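Local coordinates for protein protelomerase (Agrobacterium tumefaciens, PDB 4F43) that probably resolves replicated chromosome ends into covalently closed hairpin telomeres by cutting and rejoining DNA, and binds the hairpin products, at residues Leu141-Gly146 with Tyr213-Glu218; Arg125-Ile130 with Arg265-Glu270. The protein carries 1 engineered substitution. All blocks are in the same frame, centred on the assembly; numbering follows the deposited sequence.

Contact 1. Residues Leu141-Gly146 with Tyr213-Glu218; sequences LMIGIG and YKRLRE
Ile143 has the largest share of this contact, lying between Leu216 and the head of Arg215. At its CB the side chain forks. CG2 points at the neighbouring helix and ends 4.1 Å from Leu216 CB, while the two side chains slide past each other in opposite directions. The other branch runs through CG1, which stays farther from the second segment than either methyl, and an anti chi2 (-178°) extends CD1 to the guanidinium of Arg215, 4.1 Å from NH2 and 4.2 Å from CZ. CD1 stands over the centre of that flat group, so a methyl covers one guanidinium face. Arg215 brings its head there through a bend at chi3 (56°), crossing Ile143 at about a right angle, and its NH2 makes a weak hydrogen bond to Ser137 O, just before helix 140-151.

The motif is a pair of helices, 140-151 and 206-217, packed within the telomere resolvase catalytic domain. Their short axes pass 9.7 Å apart with 140° between the N-to-C directions, a splayed antiparallel crossing. The backbones come nearest at Ile143 CA and Leu216 CA, 6.6 Å apart. Next to that point Gly144 has no side chain to interpose, and Leu216 CD1 approaches Gly144 N to 4.4 Å. Leu216 also touches Leu147 of helix 140-151, one turn beyond Ile143, as does Tyr213, whose ring meets Phe164 edge to face and whose OH is hydrogen-bonded to Ala162 O. From helix 140-151, Leu141 and Ile145 instead pack on helix 230-248, where both touch Thr244.

Contact 2. Residues Arg125-Ile130 with Arg265-Glu270; sequences RQVLKI and RHLYAE
The OH of Tyr268, the residue after the Leu267 that meets Val127 and Leu128, is held by a hydrogen bond with Pro201 O and a weak one with Arg153 NH1, which tie helix 263-276 to the end of strand 198-201 and to Arg153. Leu267 meanwhile reaches for helix 124-134. A chi1 of -176° turns Leu267 CG away from its own N and carries CD2 out to two partners: Val127 CG1 at 4.3 Å and Leu128 CD2 at 4.5 Å. Val127 already points at the opposing helix from CB, whereas Leu128 gets there through its terminal methyl.

Both separations are long for methyl contacts, the nearest backbones (Leu128 CA to Tyr268 CA) stay 9.0 Å apart, and the two segments bury only 96 Å² between them. Surrounding loops add to the apolar cluster, with Phe249 against Val127 and Leu203 against Leu128. One residue before Leu267, His266 packs on a phosphate of the bound hairpin DNA. A single leucine methyl shared between two side chains, without a polar bond between the segments, implies a non-directional, dispersive contact, consistent with its small buried area.

Overall arrangement
Both contacts join helices of one catalytic domain, with centres about 17 Å apart. They share no helix, but helices 124-134 and 140-151 follow each other in the chain, and both segments of contact 1 fall, in sequence, between those of contact 2. Each is a largely buried apolar meeting. Contact 1 covers about twice the surface, 198 against 96 Å², and includes one exposed residue, an arginine whose head joins the aliphatic groups; contact 2 is carried by three aliphatic side chains. Their places also differ with respect to the hairpin DNA: the nearest atom is about 3 Å away at contact 2, where helix 263-276 reaches a phosphate, but about 10 Å at contact 1.

Contact 1. Residues Leu141-Gly146 with Tyr213-Glu218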
loop_
_atom_site.group_PDB
_atom_site.type_symbol
_atom_site.label_atom_id
_atom_site.label_comp_id
_atom_site.label_asym_id
_atom_site.label_seq_id
_atom_site.Cartn_x
_atom_site.Cartn_y
_atom_site.Cartn_z
ATOM N N LEU A 141 5.343 -10.156 14.325
ATOM C CA LEU A 141 5.466 -10.176 12.874
ATOM C C LEU A 141 4.544 -11.234 12.276
ATOM O O LEU A 141 3.788 -10.961 11.340
ATOM C CB LEU A 141 6.913 -10.456 12.466
ATOM C CG LEU A 141 7.219 -10.436 10.966
ATOM C CD1 LEU A 141 7.114 -9.021 10.420
ATOM C CD2 LEU A 141 8.593 -11.023 10.688
ATOM N N MET A 142 4.613 -12.441 12.831
ATOM C CA MET A 142 3.784 -13.554 12.380
ATOM C C MET A 142 2.302 -13.240 12.541
ATOM O O MET A 142 1.508 -13.479 11.629
ATOM C CB MET A 142 4.133 -14.830 13.151
ATOM C CG MET A 142 5.557 -15.321 12.942
ATOM S SD MET A 142 5.925 -15.680 11.215
ATOM C CE MET A 142 7.537 -16.443 11.365
ATOM N N ILE A 143 1.938 -12.706 13.705
ATOM C CA ILE A 143 0.569 -12.283 13.968
ATOM C C ILE A 143 0.129 -11.262 12.926
ATOM O O ILE A 143 -1.014 -11.279 12.469
ATOM C CB ILE A 143 0.428 -11.662 15.372
ATOM C CG1 ILE A 143 0.949 -12.621 16.441
ATOM C CG2 ILE A 143 -1.021 -11.288 15.650
ATOM C CD1 ILE A 143 0.801 -12.095 17.850
ATOM N N GLY A 144 1.050 -10.381 12.551
ATOM C CA GLY A 144 0.793 -9.399 11.514
ATOM C C GLY A 144 0.493 -10.044 10.175
ATOM O O GLY A 144 -0.482 -9.688 9.516
ATOM N N ILE A 145 1.333 -10.997 9.779
ATOM C CA ILE A 145 1.142 -11.732 8.531
ATOM C C ILE A 145 -0.214 -12.429 8.497
ATOM O O ILE A 145 -0.976 -12.293 7.534
ATOM C CB ILE A 145 2.235 -12.796 8.338
ATOM C CG1 ILE A 145 3.620 -12.158 8.406
ATOM C CG2 ILE A 145 2.040 -13.527 7.016
ATOM C CD1 ILE A 145 4.724 -13.151 8.662
ATOM N N GLY A 146 -0.505 -13.178 9.556
ATOM C CA GLY A 146 -1.769 -13.879 9.673
ATOM C C GLY A 146 -2.948 -12.930 9.629
ATOM O O GLY A 146 -4.003 -13.256 9.085
ATOM N N TYR A 213 -5.092 -9.488 17.384
ATOM C CA TYR A 213 -4.834 -8.063 17.224
ATOM C C TYR A 213 -4.553 -7.411 18.573
ATOM O O TYR A 213 -3.639 -6.590 18.701
ATOM C CB TYR A 213 -6.018 -7.379 16.540
ATOM C CG TYR A 213 -5.980 -5.871 16.613
ATOM C CD1 TYR A 213 -5.120 -5.136 15.806
ATOM C CD2 TYR A 213 -6.806 -5.179 17.489
ATOM C CE1 TYR A 213 -5.084 -3.757 15.871
ATOM C CE2 TYR A 213 -6.777 -3.800 17.563
ATOM C CZ TYR A 213 -5.914 -3.094 16.752
ATOM O OH TYR A 213 -5.880 -1.720 16.820
ATOM N N LYS A 214 -5.340 -7.788 19.577
ATOM C CA LYS A 214 -5.175 -7.248 20.921
ATOM C C LYS A 214 -3.806 -7.621 21.480
ATOM O O LYS A 214 -3.203 -6.858 22.235
ATOM C CB LYS A 214 -6.283 -7.753 21.847
ATOM C CG LYS A 214 -6.495 -6.888 23.075
ATOM C CD LYS A 214 -6.865 -5.468 22.679
ATOM C CE LYS A 214 -7.042 -4.577 23.897
ATOM N NZ LYS A 214 -7.371 -3.176 23.512
ATOM N N ARG A 215 -3.317 -8.798 21.098
ATOM C CA ARG A 215 -1.977 -9.225 21.482
ATOM C C ARG A 215 -0.921 -8.469 20.684
ATOM O O ARG A 215 0.126 -8.097 21.215
ATOM C CB ARG A 215 -1.812 -10.729 21.265
ATOM C CG ARG A 215 -2.653 -11.590 22.191
ATOM C CD ARG A 215 -2.609 -13.043 21.760
ATOM N NE ARG A 215 -1.242 -13.548 21.690
ATOM C CZ ARG A 215 -0.844 -14.509 20.862
ATOM N NH1 ARG A 215 -1.708 -15.066 20.025
ATOM N NH2 ARG A 215 0.421 -14.908 20.866
ATOM N N LEU A 216 -1.206 -8.251 19.403
ATOM C CA LEU A 216 -0.296 -7.547 18.506
ATOM C C LEU A 216 -0.010 -6.131 18.988
ATOM O O LEU A 216 1.135 -5.680 18.976
ATOM C CB LEU A 216 -0.886 -7.492 17.094
ATOM C CG LEU A 216 -0.203 -6.542 16.105
ATOM C CD1 LEU A 216 1.100 -7.130 15.583
ATOM C CD2 LEU A 216 -1.141 -6.187 14.960
ATOM N N ARG A 217 -1.059 -5.436 19.414
ATOM C CA ARG A 217 -0.938 -4.037 19.812
ATOM C C ARG A 217 -0.157 -3.825 21.108
ATOM O O ARG A 217 0.628 -2.885 21.219
ATOM C CB ARG A 217 -2.321 -3.393 19.918
ATOM C CG ARG A 217 -2.828 -2.834 18.602
ATOM C CD ARG A 217 -2.021 -1.612 18.197
ATOM N NE ARG A 217 -1.944 -1.451 16.748
ATOM C CZ ARG A 217 -0.919 -1.858 16.006
ATOM N NH1 ARG A 217 0.120 -2.450 16.577
ATOM N NH2 ARG A 217 -0.932 -1.670 14.694
ATOM N N GLU A 218 -0.371 -4.703 22.082
ATOM C CA GLU A 218 0.213 -4.523 23.409
ATOM C C GLU A 218 1.642 -5.048 23.522
ATOM O O GLU A 218 2.240 -5.012 24.598
ATOM C CB GLU A 218 -0.682 -5.163 24.471
ATOM C CG GLU A 218 -2.056 -4.525 24.558
ATOM C CD GLU A 218 -2.952 -5.200 25.572
ATOM O OE1 GLU A 218 -2.509 -6.186 26.198
ATOM O OE2 GLU A 218 -4.103 -4.746 25.743
#

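Contact 2. Residues Arg125-Ile130 with Arg265-Glu270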
loop_
_atom_site.group_PDB
_atom_site.type_symbol
_atom_site.label_atom_id
_atom_site.label_comp_id
_atom_site.label_asym_id
_atom_site.label_seq_id
_atom_site.Cartn_x
_atom_site.Cartn_y
_atom_site.Cartn_z
ATOM N N ARG A 125 -6.160 -22.954 0.454
ATOM C CA ARG A 125 -6.677 -23.381 1.751
ATOM C C ARG A 125 -5.538 -23.562 2.748
ATOM O O ARG A 125 -5.657 -23.213 3.925
ATOM C CB ARG A 125 -7.465 -24.686 1.616
ATOM C CG ARG A 125 -8.729 -24.575 0.780
ATOM C CD ARG A 125 -9.439 -25.917 0.682
ATOM N NE ARG A 125 -10.734 -25.804 0.018
ATOM C CZ ARG A 125 -11.877 -25.556 0.649
ATOM N NH1 ARG A 125 -11.886 -25.393 1.965
ATOM N NH2 ARG A 125 -13.010 -25.470 -0.035
ATOM N N GLN A 126 -4.430 -24.110 2.258
ATOM C CA GLN A 126 -3.248 -24.321 3.080
ATOM C C GLN A 126 -2.670 -22.988 3.537
ATOM O O GLN A 126 -2.237 -22.853 4.676
ATOM C CB GLN A 126 -2.193 -25.114 2.308
ATOM C CG GLN A 126 -2.711 -26.414 1.720
ATOM C CD GLN A 126 -1.601 -27.295 1.186
ATOM O OE1 GLN A 126 -0.518 -27.368 1.766
ATOM N NE2 GLN A 126 -1.862 -27.967 0.071
ATOM N N VAL A 127 -2.674 -22.005 2.642
ATOM C CA VAL A 127 -2.183 -20.670 2.962
ATOM C C VAL A 127 -3.058 -20.011 4.026
ATOM O O VAL A 127 -2.553 -19.434 4.995
ATOM C CB VAL A 127 -2.142 -19.771 1.708
ATOM C CG1 VAL A 127 -1.768 -18.344 2.084
ATOM C CG2 VAL A 127 -1.170 -20.331 0.682
ATOM N N LEU A 128 -4.372 -20.103 3.836
ATOM C CA LEU A 128 -5.331 -19.583 4.806
ATOM C C LEU A 128 -5.117 -20.220 6.173
ATOM O O LEU A 128 -5.154 -19.539 7.204
ATOM C CB LEU A 128 -6.763 -19.834 4.329
ATOM C CG LEU A 128 -7.202 -19.077 3.075
ATOM C CD1 LEU A 128 -8.552 -19.575 2.589
ATOM C CD2 LEU A 128 -7.246 -17.583 3.350
ATOM N N LYS A 129 -4.888 -21.530 6.174
ATOM C CA LYS A 129 -4.614 -22.253 7.409
ATOM C C LYS A 129 -3.319 -21.763 8.053
ATOM O O LYS A 129 -3.235 -21.636 9.275
ATOM C CB LYS A 129 -4.534 -23.758 7.148
ATOM C CG LYS A 129 -4.266 -24.582 8.396
ATOM C CD LYS A 129 -5.409 -24.459 9.393
ATOM C CE LYS A 129 -4.987 -24.927 10.777
ATOM N NZ LYS A 129 -4.359 -26.278 10.752
ATOM N N ILE A 130 -2.317 -21.485 7.225
ATOM C CA ILE A 130 -1.039 -20.974 7.711
ATOM C C ILE A 130 -1.218 -19.624 8.394
ATOM O O ILE A 130 -0.675 -19.395 9.474
ATOM C CB ILE A 130 0.005 -20.850 6.578
ATOM C CG1 ILE A 130 0.445 -22.233 6.099
ATOM C CG2 ILE A 130 1.223 -20.072 7.050
ATOM C CD1 ILE A 130 1.421 -22.196 4.944
ATOM N N ARG A 265 -3.986 -10.034 0.174
ATOM C CA ARG A 265 -5.111 -9.116 0.052
ATOM C C ARG A 265 -5.980 -9.514 -1.141
ATOM O O ARG A 265 -7.212 -9.524 -1.058
ATOM C CB ARG A 265 -4.600 -7.680 -0.101
ATOM C CG ARG A 265 -5.660 -6.601 0.037
ATOM C CD ARG A 265 -5.016 -5.277 0.428
ATOM N NE ARG A 265 -5.880 -4.129 0.166
ATOM C CZ ARG A 265 -6.765 -3.641 1.030
ATOM N NH1 ARG A 265 -6.915 -4.205 2.221
ATOM N NH2 ARG A 265 -7.503 -2.590 0.698
ATOM N N HIS A 266 -5.320 -9.847 -2.247
ATOM C CA HIS A 266 -5.997 -10.357 -3.432
ATOM C C HIS A 266 -6.760 -11.636 -3.101
ATOM O O HIS A 266 -7.950 -11.764 -3.406
ATOM C CB HIS A 266 -4.981 -10.645 -4.542
ATOM C CG HIS A 266 -4.324 -9.421 -5.099
ATOM N ND1 HIS A 266 -3.574 -9.444 -6.254
ATOM C CD2 HIS A 266 -4.303 -8.140 -4.662
ATOM C CE1 HIS A 266 -3.120 -8.229 -6.507
ATOM N NE2 HIS A 266 -3.548 -7.419 -5.556
ATOM N N LEU A 267 -6.061 -12.577 -2.472
ATOM C CA LEU A 267 -6.660 -13.847 -2.078
ATOM C C LEU A 267 -7.812 -13.629 -1.100
ATOM O O LEU A 267 -8.824 -14.328 -1.151
ATOM C CB LEU A 267 -5.607 -14.768 -1.460
ATOM C CG LEU A 267 -6.073 -16.177 -1.096
ATOM C CD1 LEU A 267 -6.614 -16.895 -2.324
ATOM C CD2 LEU A 267 -4.942 -16.970 -0.460
ATOM N N TYR A 268 -7.647 -12.655 -0.211
ATOM C CA TYR A 268 -8.706 -12.269 0.715
ATOM C C TYR A 268 -9.949 -11.834 -0.055
ATOM O O TYR A 268 -11.065 -12.279 0.241
ATOM C CB TYR A 268 -8.215 -11.143 1.628
ATOM C CG TYR A 268 -9.304 -10.437 2.399
ATOM C CD1 TYR A 268 -9.955 -11.061 3.454
ATOM C CD2 TYR A 268 -9.667 -9.135 2.082
ATOM C CE1 TYR A 268 -10.946 -10.412 4.163
ATOM C CE2 TYR A 268 -10.652 -8.478 2.787
ATOM C CZ TYR A 268 -11.291 -9.119 3.823
ATOM O OH TYR A 268 -12.275 -8.463 4.522
ATOM N N ALA A 269 -9.743 -10.976 -1.051
ATOM C CA ALA A 269 -10.832 -10.516 -1.909
ATOM C C ALA A 269 -11.545 -11.680 -2.594
ATOM O O ALA A 269 -12.768 -11.829 -2.484
ATOM C CB ALA A 269 -10.311 -9.530 -2.941
ATOM N N GLU A 270 -10.766 -12.505 -3.287
ATOM C CA GLU A 270 -11.302 -13.635 -4.040
ATOM C C GLU A 270 -12.102 -14.594 -3.157
ATOM O O GLU A 270 -13.224 -14.977 -3.496
ATOM C CB GLU A 270 -10.164 -14.392 -4.725
ATOM C CG GLU A 270 -10.608 -15.317 -5.844
ATOM C CD GLU A 270 -10.838 -14.581 -7.151
ATOM O OE1 GLU A 270 -10.683 -13.342 -7.173
ATOM O OE2 GLU A 270 -11.167 -15.241 -8.159
#